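DUF1214 domain-containing protein (Burkholderia cenocepacia, PDB 6ANS) is of unknown function but belongs to the DUF1214 family and binds a sodium ion in the crystal. Local coordinates at residues Glu49-Thr54 against Arg68-Leu73; Gly141-Glu144 against Lys148-Gln151; Leu259-Gln264 against Pro373-Thr378; Leu266-Ser269 against Asp273-Ile276. All coordinates share one frame; numbering follows the deposited sequence.

Contact 1 of 4, residues Glu49-Thr54 against Arg68-Leu73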
loop_
_atom_site.group_PDB
_atom_site.type_symbol
_atom_site.label_atom_id
_atom_site.label_comp_id
_atom_site.label_asym_id
_atom_site.label_seq_id
_atom_site.Cartn_x
_atom_site.Cartn_y
_atom_site.Cartn_z
ATOM N N GLU A 49 -21.360 -9.834 -5.678
ATOM C CA GLU A 49 -22.522 -9.742 -6.561
ATOM C C GLU A 49 -22.363 -8.637 -7.597
ATOM O O GLU A 49 -22.939 -8.724 -8.688
ATOM C CB GLU A 49 -23.789 -9.526 -5.739
ATOM C CG GLU A 49 -24.074 -10.680 -4.768
ATOM C CD GLU A 49 -25.151 -10.355 -3.736
ATOM O OE1 GLU A 49 -25.658 -9.213 -3.724
ATOM O OE2 GLU A 49 -25.487 -11.247 -2.925
ATOM N N GLN A 50 -21.601 -7.584 -7.283
ATOM C CA GLN A 50 -21.361 -6.553 -8.292
ATOM C C GLN A 50 -20.543 -7.084 -9.470
ATOM O O GLN A 50 -20.661 -6.568 -10.587
ATOM C CB GLN A 50 -20.643 -5.356 -7.667
ATOM C CG GLN A 50 -21.401 -4.709 -6.541
ATOM C CD GLN A 50 -22.788 -4.283 -6.967
ATOM O OE1 GLN A 50 -23.001 -3.881 -8.104
ATOM N NE2 GLN A 50 -23.738 -4.368 -6.048
ATOM N N ILE A 51 -19.720 -8.106 -9.245
ATOM C CA ILE A 51 -18.940 -8.704 -10.325
ATOM C C ILE A 51 -19.808 -9.657 -11.130
ATOM O O ILE A 51 -19.677 -9.761 -12.354
ATOM C CB ILE A 51 -17.716 -9.423 -9.729
ATOM C CG1 ILE A 51 -16.961 -8.468 -8.813
ATOM C CG2 ILE A 51 -16.797 -9.979 -10.829
ATOM C CD1 ILE A 51 -16.631 -7.145 -9.470
ATOM N N LEU A 52 -20.722 -10.350 -10.451
ATOM C CA LEU A 52 -21.566 -11.368 -11.056
ATOM C C LEU A 52 -22.807 -10.801 -11.734
ATOM O O LEU A 52 -23.505 -11.562 -12.411
ATOM C CB LEU A 52 -21.970 -12.390 -9.996
ATOM C CG LEU A 52 -20.764 -13.106 -9.367
ATOM C CD1 LEU A 52 -21.198 -13.980 -8.190
ATOM C CD2 LEU A 52 -20.046 -13.946 -10.423
ATOM N N ARG A 53 -23.090 -9.508 -11.557
ATOM C CA ARG A 53 -24.196 -8.822 -12.229
ATOM C C ARG A 53 -24.365 -9.285 -13.666
ATOM O O ARG A 53 -23.398 -9.366 -14.428
ATOM C CB ARG A 53 -23.971 -7.311 -12.235
ATOM C CG ARG A 53 -24.110 -6.625 -10.920
ATOM C CD ARG A 53 -23.524 -5.207 -10.993
ATOM N NE ARG A 53 -24.259 -4.319 -11.900
ATOM C CZ ARG A 53 -24.384 -3.007 -11.698
ATOM N NH1 ARG A 53 -23.847 -2.464 -10.622
ATOM N NH2 ARG A 53 -25.041 -2.236 -12.560
ATOM N N THR A 54 -25.614 -9.551 -14.037
ATOM C CA THR A 54 -25.888 -10.036 -15.380
ATOM C C THR A 54 -25.720 -8.951 -16.432
ATOM O O THR A 54 -25.571 -9.279 -17.613
ATOM C CB THR A 54 -27.306 -10.623 -15.449
ATOM O OG1 THR A 54 -28.247 -9.623 -15.044
ATOM C CG2 THR A 54 -27.440 -11.855 -14.546
ATOM N N ARG A 68 -10.270 -9.465 -8.537
ATOM C CA ARG A 68 -9.058 -8.782 -8.097
ATOM C C ARG A 68 -9.356 -7.327 -7.779
ATOM O O ARG A 68 -8.868 -6.778 -6.782
ATOM C CB ARG A 68 -7.964 -8.860 -9.147
ATOM C CG ARG A 68 -6.671 -8.094 -8.696
ATOM C CD ARG A 68 -5.568 -8.222 -9.718
ATOM N NE ARG A 68 -5.957 -7.588 -10.967
ATOM C CZ ARG A 68 -5.197 -7.545 -12.057
ATOM N NH1 ARG A 68 -3.992 -8.102 -12.064
ATOM N NH2 ARG A 68 -5.642 -6.928 -13.140
ATOM N N TYR A 69 -10.179 -6.703 -8.618
ATOM C CA TYR A 69 -10.617 -5.330 -8.402
ATOM C C TYR A 69 -11.215 -5.147 -7.015
ATOM O O TYR A 69 -10.876 -4.192 -6.309
ATOM C CB TYR A 69 -11.611 -4.981 -9.506
ATOM C CG TYR A 69 -12.446 -3.739 -9.359
ATOM C CD1 TYR A 69 -11.861 -2.452 -9.329
ATOM C CD2 TYR A 69 -13.828 -3.838 -9.373
ATOM C CE1 TYR A 69 -12.659 -1.303 -9.261
ATOM C CE2 TYR A 69 -14.645 -2.701 -9.315
ATOM C CZ TYR A 69 -14.067 -1.448 -9.258
ATOM O OH TYR A 69 -14.906 -0.360 -9.200
ATOM N N LEU A 70 -12.082 -6.077 -6.590
ATOM C CA LEU A 70 -12.663 -5.983 -5.252
ATOM C C LEU A 70 -11.581 -5.994 -4.182
ATOM O O LEU A 70 -11.609 -5.178 -3.251
ATOM C CB LEU A 70 -13.670 -7.119 -4.998
ATOM C CG LEU A 70 -14.984 -7.188 -5.774
ATOM C CD1 LEU A 70 -15.926 -8.201 -5.132
ATOM C CD2 LEU A 70 -15.652 -5.813 -5.859
ATOM N N SER A 71 -10.603 -6.903 -4.300
ATOM C CA SER A 71 -9.521 -6.903 -3.326
ATOM C C SER A 71 -8.740 -5.584 -3.364
ATOM O O SER A 71 -8.240 -5.127 -2.330
ATOM C CB SER A 71 -8.593 -8.098 -3.558
ATOM O OG SER A 71 -7.664 -7.879 -4.613
ATOM N N ARG A 72 -8.620 -4.969 -4.539
ATOM C CA ARG A 72 -7.943 -3.675 -4.633
ATOM C C ARG A 72 -8.747 -2.567 -3.957
ATOM O O ARG A 72 -8.174 -1.684 -3.306
ATOM C CB ARG A 72 -7.678 -3.328 -6.092
ATOM C CG ARG A 72 -6.617 -4.229 -6.721
ATOM C CD ARG A 72 -6.575 -4.082 -8.224
ATOM N NE ARG A 72 -5.368 -4.682 -8.777
ATOM C CZ ARG A 72 -4.914 -4.448 -10.005
ATOM N NH1 ARG A 72 -5.581 -3.626 -10.820
ATOM N NH2 ARG A 72 -3.778 -5.021 -10.405
ATOM N N LEU A 73 -10.072 -2.585 -4.107
ATOM C CA LEU A 73 -10.893 -1.581 -3.433
ATOM C C LEU A 73 -10.726 -1.686 -1.923
ATOM O O LEU A 73 -10.650 -0.667 -1.222
ATOM C CB LEU A 73 -12.354 -1.758 -3.828
ATOM C CG LEU A 73 -12.648 -1.481 -5.309
ATOM C CD1 LEU A 73 -14.122 -1.699 -5.607
ATOM C CD2 LEU A 73 -12.233 -0.068 -5.670
#

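Contact 2 of 4, residues Gly141-Glu144 against Lys148-Gln151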
loop_
_atom_site.group_PDB
_atom_site.type_symbol
_atom_site.label_atom_id
_atom_site.label_comp_id
_atom_site.label_asym_id
_atom_site.label_seq_id
_atom_site.Cartn_x
_atom_site.Cartn_y
_atom_site.Cartn_z
ATOM N N GLY A 141 -18.778 13.845 2.026
ATOM C CA GLY A 141 -19.490 12.597 1.792
ATOM C C GLY A 141 -18.501 11.470 1.542
ATOM O O GLY A 141 -17.483 11.337 2.227
ATOM N N GLY A 142 -18.783 10.668 0.534
ATOM C CA GLY A 142 -17.918 9.569 0.144
ATOM C C GLY A 142 -18.728 8.495 -0.540
ATOM O O GLY A 142 -19.943 8.383 -0.363
ATOM N N TYR A 143 -18.038 7.686 -1.355
ATOM C CA TYR A 143 -18.742 6.619 -2.061
ATOM C C TYR A 143 -19.450 5.708 -1.073
ATOM O O TYR A 143 -20.560 5.246 -1.340
ATOM C CB TYR A 143 -17.793 5.794 -2.934
ATOM C CG TYR A 143 -17.123 6.544 -4.057
ATOM C CD1 TYR A 143 -17.636 7.767 -4.538
ATOM C CD2 TYR A 143 -15.958 6.044 -4.632
ATOM C CE1 TYR A 143 -16.987 8.457 -5.572
ATOM C CE2 TYR A 143 -15.307 6.725 -5.663
ATOM C CZ TYR A 143 -15.819 7.919 -6.128
ATOM O OH TYR A 143 -15.159 8.550 -7.145
ATOM N N GLU A 144 -18.814 5.432 0.072
ATOM C CA GLU A 144 -19.414 4.547 1.065
ATOM C C GLU A 144 -20.624 5.179 1.747
ATOM O O GLU A 144 -21.410 4.452 2.359
ATOM C CB GLU A 144 -18.394 4.144 2.137
ATOM C CG GLU A 144 -18.117 5.214 3.192
ATOM C CD GLU A 144 -17.458 6.460 2.617
ATOM O OE1 GLU A 144 -16.560 6.310 1.780
ATOM O OE2 GLU A 144 -17.846 7.586 2.991
ATOM N N LYS A 148 -21.075 9.541 -3.523
ATOM C CA LYS A 148 -20.627 10.757 -4.170
ATOM C C LYS A 148 -19.328 11.202 -3.526
ATOM O O LYS A 148 -19.014 10.821 -2.403
ATOM C CB LYS A 148 -21.660 11.889 -4.041
ATOM C CG LYS A 148 -22.988 11.637 -4.725
ATOM C CD LYS A 148 -22.838 11.749 -6.231
ATOM C CE LYS A 148 -24.188 11.717 -6.940
ATOM N NZ LYS A 148 -23.999 11.467 -8.399
HETATM N N MSE A 149 -18.599 12.051 -4.228
HETATM C CA MSE A 149 -17.531 12.801 -3.588
HETATM C C MSE A 149 -17.649 14.278 -3.932
HETATM O O MSE A 149 -16.784 14.831 -4.603
HETATM C CB MSE A 149 -16.150 12.288 -4.010
HETATM C CG MSE A 149 -15.721 11.009 -3.400
HETATM SE SE MSE A 149 -13.855 10.680 -3.950
HETATM C CE MSE A 149 -12.924 11.777 -2.681
ATOM N N LEU A 150 -18.713 14.908 -3.448
ATOM C CA LEU A 150 -19.003 16.291 -3.796
ATOM C C LEU A 150 -17.882 17.219 -3.344
ATOM O O LEU A 150 -17.339 17.080 -2.247
ATOM C CB LEU A 150 -20.334 16.708 -3.166
ATOM C CG LEU A 150 -21.553 15.910 -3.635
ATOM C CD1 LEU A 150 -22.781 16.232 -2.779
ATOM C CD2 LEU A 150 -21.832 16.226 -5.100
ATOM N N GLN A 151 -17.548 18.178 -4.202
ATOM C CA GLN A 151 -16.432 19.075 -3.946
ATOM C C GLN A 151 -16.860 20.259 -3.096
ATOM O O GLN A 151 -17.933 20.827 -3.297
ATOM C CB GLN A 151 -15.843 19.570 -5.272
ATOM C CG GLN A 151 -14.567 20.357 -5.128
ATOM C CD GLN A 151 -13.723 20.300 -6.378
ATOM O OE1 GLN A 151 -13.930 21.079 -7.320
ATOM N NE2 GLN A 151 -12.768 19.371 -6.406
#

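Contact 3 of 4, residues Leu259-Gln264 against Pro373-Thr378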
loop_
_atom_site.group_PDB
_atom_site.type_symbol
_atom_site.label_atom_id
_atom_site.label_comp_id
_atom_site.label_asym_id
_atom_site.label_seq_id
_atom_site.Cartn_x
_atom_site.Cartn_y
_atom_site.Cartn_z
ATOM N N LEU A 259 -17.542 7.539 -28.342
ATOM C CA LEU A 259 -16.942 8.242 -27.205
ATOM C C LEU A 259 -17.637 9.579 -26.985
ATOM O O LEU A 259 -17.028 10.647 -27.135
ATOM C CB LEU A 259 -15.441 8.429 -27.433
ATOM C CG LEU A 259 -14.578 8.801 -26.242
ATOM C CD1 LEU A 259 -14.913 7.903 -25.078
ATOM C CD2 LEU A 259 -13.091 8.648 -26.636
ATOM N N PRO A 260 -18.914 9.557 -26.601
ATOM C CA PRO A 260 -19.656 10.803 -26.426
ATOM C C PRO A 260 -19.190 11.554 -25.194
ATOM O O PRO A 260 -18.606 10.956 -24.273
ATOM C CB PRO A 260 -21.112 10.327 -26.276
ATOM C CG PRO A 260 -20.989 8.997 -25.648
ATOM C CD PRO A 260 -19.733 8.385 -26.239
ATOM N N PRO A 261 -19.430 12.869 -25.148
ATOM C CA PRO A 261 -19.148 13.637 -23.926
ATOM C C PRO A 261 -19.947 13.085 -22.752
ATOM O O PRO A 261 -21.111 12.713 -22.897
ATOM C CB PRO A 261 -19.600 15.063 -24.283
ATOM C CG PRO A 261 -19.721 15.095 -25.782
ATOM C CD PRO A 261 -20.045 13.693 -26.207
ATOM N N ALA A 262 -19.320 13.064 -21.580
ATOM C CA ALA A 262 -19.989 12.577 -20.383
ATOM C C ALA A 262 -20.880 13.659 -19.789
ATOM O O ALA A 262 -20.830 14.828 -20.174
ATOM C CB ALA A 262 -18.970 12.116 -19.339
ATOM N N ASP A 263 -21.737 13.242 -18.868
ATOM C CA ASP A 263 -22.458 14.168 -18.000
ATOM C C ASP A 263 -21.428 14.811 -17.082
ATOM O O ASP A 263 -20.971 14.191 -16.121
ATOM C CB ASP A 263 -23.539 13.417 -17.222
ATOM C CG ASP A 263 -24.339 14.312 -16.275
ATOM O OD1 ASP A 263 -23.830 15.356 -15.813
ATOM O OD2 ASP A 263 -25.488 13.940 -15.960
ATOM N N GLN A 264 -21.056 16.066 -17.370
ATOM C CA GLN A 264 -19.942 16.679 -16.641
ATOM C C GLN A 264 -20.268 16.862 -15.158
ATOM O O GLN A 264 -19.438 16.553 -14.294
ATOM C CB GLN A 264 -19.561 18.017 -17.288
ATOM C CG GLN A 264 -19.115 17.890 -18.755
ATOM C CD GLN A 264 -17.955 16.895 -18.937
ATOM O OE1 GLN A 264 -16.988 16.896 -18.174
ATOM N NE2 GLN A 264 -18.062 16.037 -19.948
ATOM N N PRO A 373 -14.049 22.303 -25.843
ATOM C CA PRO A 373 -13.709 20.904 -26.114
ATOM C C PRO A 373 -14.000 20.527 -27.558
ATOM O O PRO A 373 -14.886 21.084 -28.208
ATOM C CB PRO A 373 -14.608 20.125 -25.147
ATOM C CG PRO A 373 -14.969 21.097 -24.084
ATOM C CD PRO A 373 -15.041 22.434 -24.763
ATOM N N VAL A 374 -13.230 19.564 -28.051
ATOM C CA VAL A 374 -13.404 18.988 -29.377
ATOM C C VAL A 374 -13.790 17.527 -29.179
ATOM O O VAL A 374 -13.092 16.785 -28.478
ATOM C CB VAL A 374 -12.123 19.125 -30.226
ATOM C CG1 VAL A 374 -12.266 18.389 -31.558
ATOM C CG2 VAL A 374 -11.780 20.623 -30.458
ATOM N N HIS A 375 -14.904 17.124 -29.777
ATOM C CA HIS A 375 -15.515 15.835 -29.465
ATOM C C HIS A 375 -14.988 14.752 -30.398
ATOM O O HIS A 375 -15.192 14.850 -31.613
ATOM C CB HIS A 375 -17.023 15.944 -29.573
ATOM C CG HIS A 375 -17.619 16.877 -28.566
ATOM N ND1 HIS A 375 -17.009 17.155 -27.362
ATOM C CD2 HIS A 375 -18.760 17.610 -28.588
ATOM C CE1 HIS A 375 -17.755 18.001 -26.676
ATOM N NE2 HIS A 375 -18.826 18.290 -27.395
ATOM N N PRO A 376 -14.332 13.711 -29.890
ATOM C CA PRO A 376 -13.812 12.668 -30.780
ATOM C C PRO A 376 -14.921 11.938 -31.528
ATOM O O PRO A 376 -16.017 11.719 -31.005
ATOM C CB PRO A 376 -13.070 11.720 -29.826
ATOM C CG PRO A 376 -12.819 12.525 -28.584
ATOM C CD PRO A 376 -14.000 13.444 -28.481
ATOM N N ARG A 377 -14.621 11.567 -32.766
ATOM C CA ARG A 377 -15.417 10.614 -33.516
ATOM C C ARG A 377 -14.681 9.280 -33.540
ATOM O O ARG A 377 -13.462 9.215 -33.354
ATOM C CB ARG A 377 -15.679 11.102 -34.945
ATOM C CG ARG A 377 -14.448 11.513 -35.723
ATOM C CD ARG A 377 -14.823 12.246 -37.030
ATOM N NE ARG A 377 -13.645 12.748 -37.742
ATOM C CZ ARG A 377 -12.861 11.986 -38.499
ATOM N NH1 ARG A 377 -13.141 10.697 -38.648
ATOM N NH2 ARG A 377 -11.807 12.505 -39.115
ATOM N N THR A 378 -15.444 8.206 -33.740
ATOM C CA THR A 378 -14.908 6.855 -33.718
ATOM C C THR A 378 -15.488 6.059 -34.878
ATOM O O THR A 378 -16.570 6.364 -35.386
ATOM C CB THR A 378 -15.241 6.122 -32.411
ATOM O OG1 THR A 378 -16.648 5.848 -32.378
ATOM C CG2 THR A 378 -14.858 6.967 -31.190
HETATM O O HOH W 1 -17.432 12.776 -28.803
HETATM O O HOH W 2 -17.806 9.320 -30.489
#

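Contact 4 of 4, residues Leu266-Ser269 against Asp273-Ile276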
loop_
_atom_site.group_PDB
_atom_site.type_symbol
_atom_site.label_atom_id
_atom_site.label_comp_id
_atom_site.label_asym_id
_atom_site.label_seq_id
_atom_site.Cartn_x
_atom_site.Cartn_y
_atom_site.Cartn_z
ATOM N N LEU A 266 -22.164 15.117 -13.329
ATOM C CA LEU A 266 -22.042 13.811 -12.697
ATOM C C LEU A 266 -20.577 13.453 -12.436
ATOM O O LEU A 266 -20.241 12.954 -11.356
ATOM C CB LEU A 266 -22.710 12.744 -13.569
ATOM C CG LEU A 266 -22.616 11.308 -13.030
ATOM C CD1 LEU A 266 -23.371 11.166 -11.703
ATOM C CD2 LEU A 266 -23.176 10.342 -14.065
ATOM N N CYS A 267 -19.686 13.715 -13.398
ATOM C CA CYS A 267 -18.266 13.431 -13.175
ATOM C C CYS A 267 -17.718 14.241 -12.016
ATOM O O CYS A 267 -16.926 13.729 -11.216
ATOM C CB CYS A 267 -17.447 13.703 -14.430
ATOM S SG CYS A 267 -17.796 12.566 -15.754
ATOM N N GLN A 268 -18.125 15.511 -11.913
ATOM C CA GLN A 268 -17.696 16.337 -10.790
ATOM C C GLN A 268 -18.226 15.780 -9.471
ATOM O O GLN A 268 -17.507 15.759 -8.465
ATOM C CB GLN A 268 -18.165 17.789 -10.995
ATOM C CG GLN A 268 -17.517 18.514 -12.201
ATOM C CD GLN A 268 -15.972 18.413 -12.179
ATOM O OE1 GLN A 268 -15.340 18.646 -11.144
ATOM N NE2 GLN A 268 -15.376 18.038 -13.313
ATOM N N SER A 269 -19.485 15.309 -9.462
ATOM C CA SER A 269 -20.112 14.862 -8.223
ATOM C C SER A 269 -19.449 13.618 -7.640
ATOM O O SER A 269 -19.574 13.385 -6.433
ATOM C CB SER A 269 -21.621 14.611 -8.429
ATOM O OG SER A 269 -21.875 13.398 -9.129
ATOM N N ASP A 273 -12.156 16.570 -11.309
ATOM C CA ASP A 273 -11.426 17.824 -11.214
ATOM C C ASP A 273 -12.152 18.840 -12.080
ATOM O O ASP A 273 -12.345 18.574 -13.277
ATOM C CB ASP A 273 -9.977 17.628 -11.681
ATOM C CG ASP A 273 -9.142 18.930 -11.682
ATOM O OD1 ASP A 273 -9.673 20.002 -12.029
ATOM O OD2 ASP A 273 -7.924 18.866 -11.370
ATOM N N PRO A 274 -12.555 19.995 -11.543
ATOM C CA PRO A 274 -13.382 20.935 -12.328
ATOM C C PRO A 274 -12.679 21.575 -13.514
ATOM O O PRO A 274 -13.364 22.262 -14.286
ATOM C CB PRO A 274 -13.780 22.001 -11.298
ATOM C CG PRO A 274 -12.711 21.940 -10.264
ATOM C CD PRO A 274 -12.359 20.466 -10.163
ATOM N N ASN A 275 -11.356 21.400 -13.679
ATOM C CA ASN A 275 -10.680 21.816 -14.906
ATOM C C ASN A 275 -10.845 20.830 -16.042
ATOM O O ASN A 275 -10.459 21.145 -17.170
ATOM C CB ASN A 275 -9.170 22.004 -14.694
ATOM C CG ASN A 275 -8.849 23.251 -13.924
ATOM O OD1 ASN A 275 -9.527 24.274 -14.063
ATOM N ND2 ASN A 275 -7.811 23.183 -13.106
ATOM N N ILE A 276 -11.412 19.660 -15.784
ATOM C CA ILE A 276 -11.357 18.552 -16.723
ATOM C C ILE A 276 -12.724 18.353 -17.355
ATOM O O ILE A 276 -13.749 18.337 -16.664
ATOM C CB ILE A 276 -10.883 17.264 -16.034
ATOM C CG1 ILE A 276 -9.546 17.520 -15.332
ATOM C CG2 ILE A 276 -10.780 16.150 -17.052
ATOM C CD1 ILE A 276 -8.913 16.254 -14.781
HETATM O O HOH W 3 -16.377 18.037 -16.044
#

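Contact 1 of 4, residues Glu49-Thr54 against Arg68-Leu73
Ile51 and Leu70 lie side by side, their side chains pointing opposite ways, where the short helix 48-52 lies against the long helix 60-83. Both side chains leave the backbone toward the other segment, and the two CA atoms stand 8.5 Å apart. The ethyl arm of Ile51 does the touching: CG1 rests against CD1 of Leu70 at 3.8 Å, while Ile51 CD1 lies 4.0 Å from Leu70 CD2, so that the arm runs alongside the fork of the leucine and meets both methyls. This follows from the Ile51 torsion (chi1 -52°), which sets CG1 beside the backbone N and leaves CG2 anti to it. The same CD1 methyl also approaches Tyr69, at the edge of the ring and near its plane, 4.3 Å from CD2. One face of that ring is covered within the helix by CD1 of Leu73. Trp312 meets the Tyr69 ring with its plane turned by about 20°, Phe67 and Arg63 touch Ile51, and Trp37 of the second subunit packs on Leu70. Just after the end of helix 48-52, Arg53 folds back over its own segment: NH1 donates to Gln50 OE1 at 3.0 Å, nearly along the C=O axis and with the acceptor close to the plane of the guanidinium, while NH2 forms a salt bridge with Asp247 of helix 224-251. Across the contact itself the chemistry is wholly apolar: three buried side chains join the helices by van der Waals contact, which sets no precise direction, while the charged groups find their partners elsewhere.

Contact 2 of 4, residues Gly141-Glu144 against Lys148-Gln151
Tyr143 and Met149, a selenomethionine in this crystal, are brought together by matching first torsions: chi1 of -63° and -75° set each CG beside its backbone N and anti to the carbonyl carbon. An extended second torsion of Met149 then carries the selenium out along the ring, and the two side chains cross obliquely. CG of Met149 comes closest, 3.6 Å from Tyr143 CE1. Farther along, the selenium sits 4.0 Å from Tyr143 CZ and 4.5 Å from the ring centroid, slanted 29° from the ring normal, so that methylene and selenium together follow the ring from CD1 to its phenol end. There the hydroxyl is bonded to the backbone O of Val270, which fixes the outer end of the ring. The backbones come close as well, with Gly142 N 3.0 Å from Lys148 O. Asp146 OD1 accepts hydrogen bonds from the N-H groups of both Gly142 and Lys148. Gly142 has backbone angles that would press a CB against the carbonyl O of Gly141; the space on that side is taken by Glu144 OE2. The Lys148 side chain leaves the contact for Ser269, to whose OG its NZ is hydrogen-bonded. Selenium beside an aromatic ring is the selenomethionine form of a Met-aromatic contact, here closing the short helical connection 143-146 between antiparallel neighbours, strands 133-140 and 151-155, within the DUF1214 sequence region.

Contact 3 of 4, residues Leu259-Gln264 against Pro373-Thr378
Pro261 sets its CG squarely over the imidazole of His375, 3.6 Å from the ring centroid and only 8° off the ring normal, a CH-pi contact. The side chains cross at about a right angle, and the single CG atom stands nearly equally far from all five ring atoms. Around this partly exposed CH-pi contact the histidine is held by Tyr279, whose hydroxyl bonds to ND1 and whose ring meets the imidazole with the planes at about 70°. Leu259 carries the more buried half. Its CD2 packs on CG of Pro376 at 4.3 Å, and its CB meets the CG2 methyl of Thr378 at 4.1 Å. With OG1 of Thr378 at chi1 70°, that methyl falls beside the backbone N, while OG1 is engaged with Asn257 O. Ile363 and Trp365 of strand 360-368 continue the apolar surroundings of Leu259. Between the backbones the fit is looser and water fills in. Leu259 O and Pro376 O are 4.1 Å apart, two acceptors bridged by a water that donates to both, at 2.7 Å to the leucine oxygen. A second water accepts from Leu259 N at 2.8 Å and donates to Pro376 O, so that this carbonyl takes two water bonds. The polar backbone groups of the 259-264 loop and of the lead-in to strand 377-382 are thus linked through water, while direct contact is left to apolar groups and the imidazole face: the proline covers one imidazole face while Tyr279 holds the ring by its ND1, and the bridging waters satisfy polar atoms facing each other.

Contact 4 of 4, residues Leu266-Ser269 against Asp273-Ile276
Gln268 gives up the most surface here, and its carboxamide is the part that reaches across from helix 264-269 to the turn at Asp273. A bend at its second torsion (-52°) swings the amide over to the loop. NE2 donates to Asp273 O at 3.1 Å with an N-H...O angle of 156°, close to the plane of its own amide but well above the carbonyl plane of the aspartate. Ile276 N reaches that same oxygen from the opposite face, so Asp273 O is gripped by two donors. NE2 also gives a hydrogen bond to a water at 2.9 Å, and this water donates in turn to Ile276 O. On the other arm of the amide, OE1 lies against Pro274, 3.2 Å from CA and close to the proline nitrogen, which carries no hydrogen; the contact is one of packing. Asp273 points its side chain away from the helix: OD1 accepts from Asn275 N at 2.7 Å and is met almost head-on, and OD2 is held by Tyr133 and Ser135. Ile276 ends the turn next to a bound phosphate, about 3 Å from its side chain, probably from the crystallisation liquor. Asp273 to Ile276 is a type I beta turn reinforced by an Asx turn, closed by the Ile276 N to Asp273 O bond and leading into strand 276-284 at the edge of an antiparallel sheet.

Overall arrangement
From the N terminus, contact 1 comes first, closing the short excursion between helices 48-52 and 60-83 beside the second subunit. Contact 2 follows in series, closing the tight connection from strand 133-140 to strand 151-155. Contact 3 spans 108 residues, bringing the loop after helix 224-251 to the start of strand 377-382, and contact 4 falls within that span, between helix 264-269 and strand 276-284. Contacts 2 and 4 touch through Met149 N and Ser269 O, 2.8 Å apart, tying the 148-151 loop to the end of helix 264-269; contacts 3 and 4 meet where Ala262 packs on Cys267. Contact 1 touches none of the others.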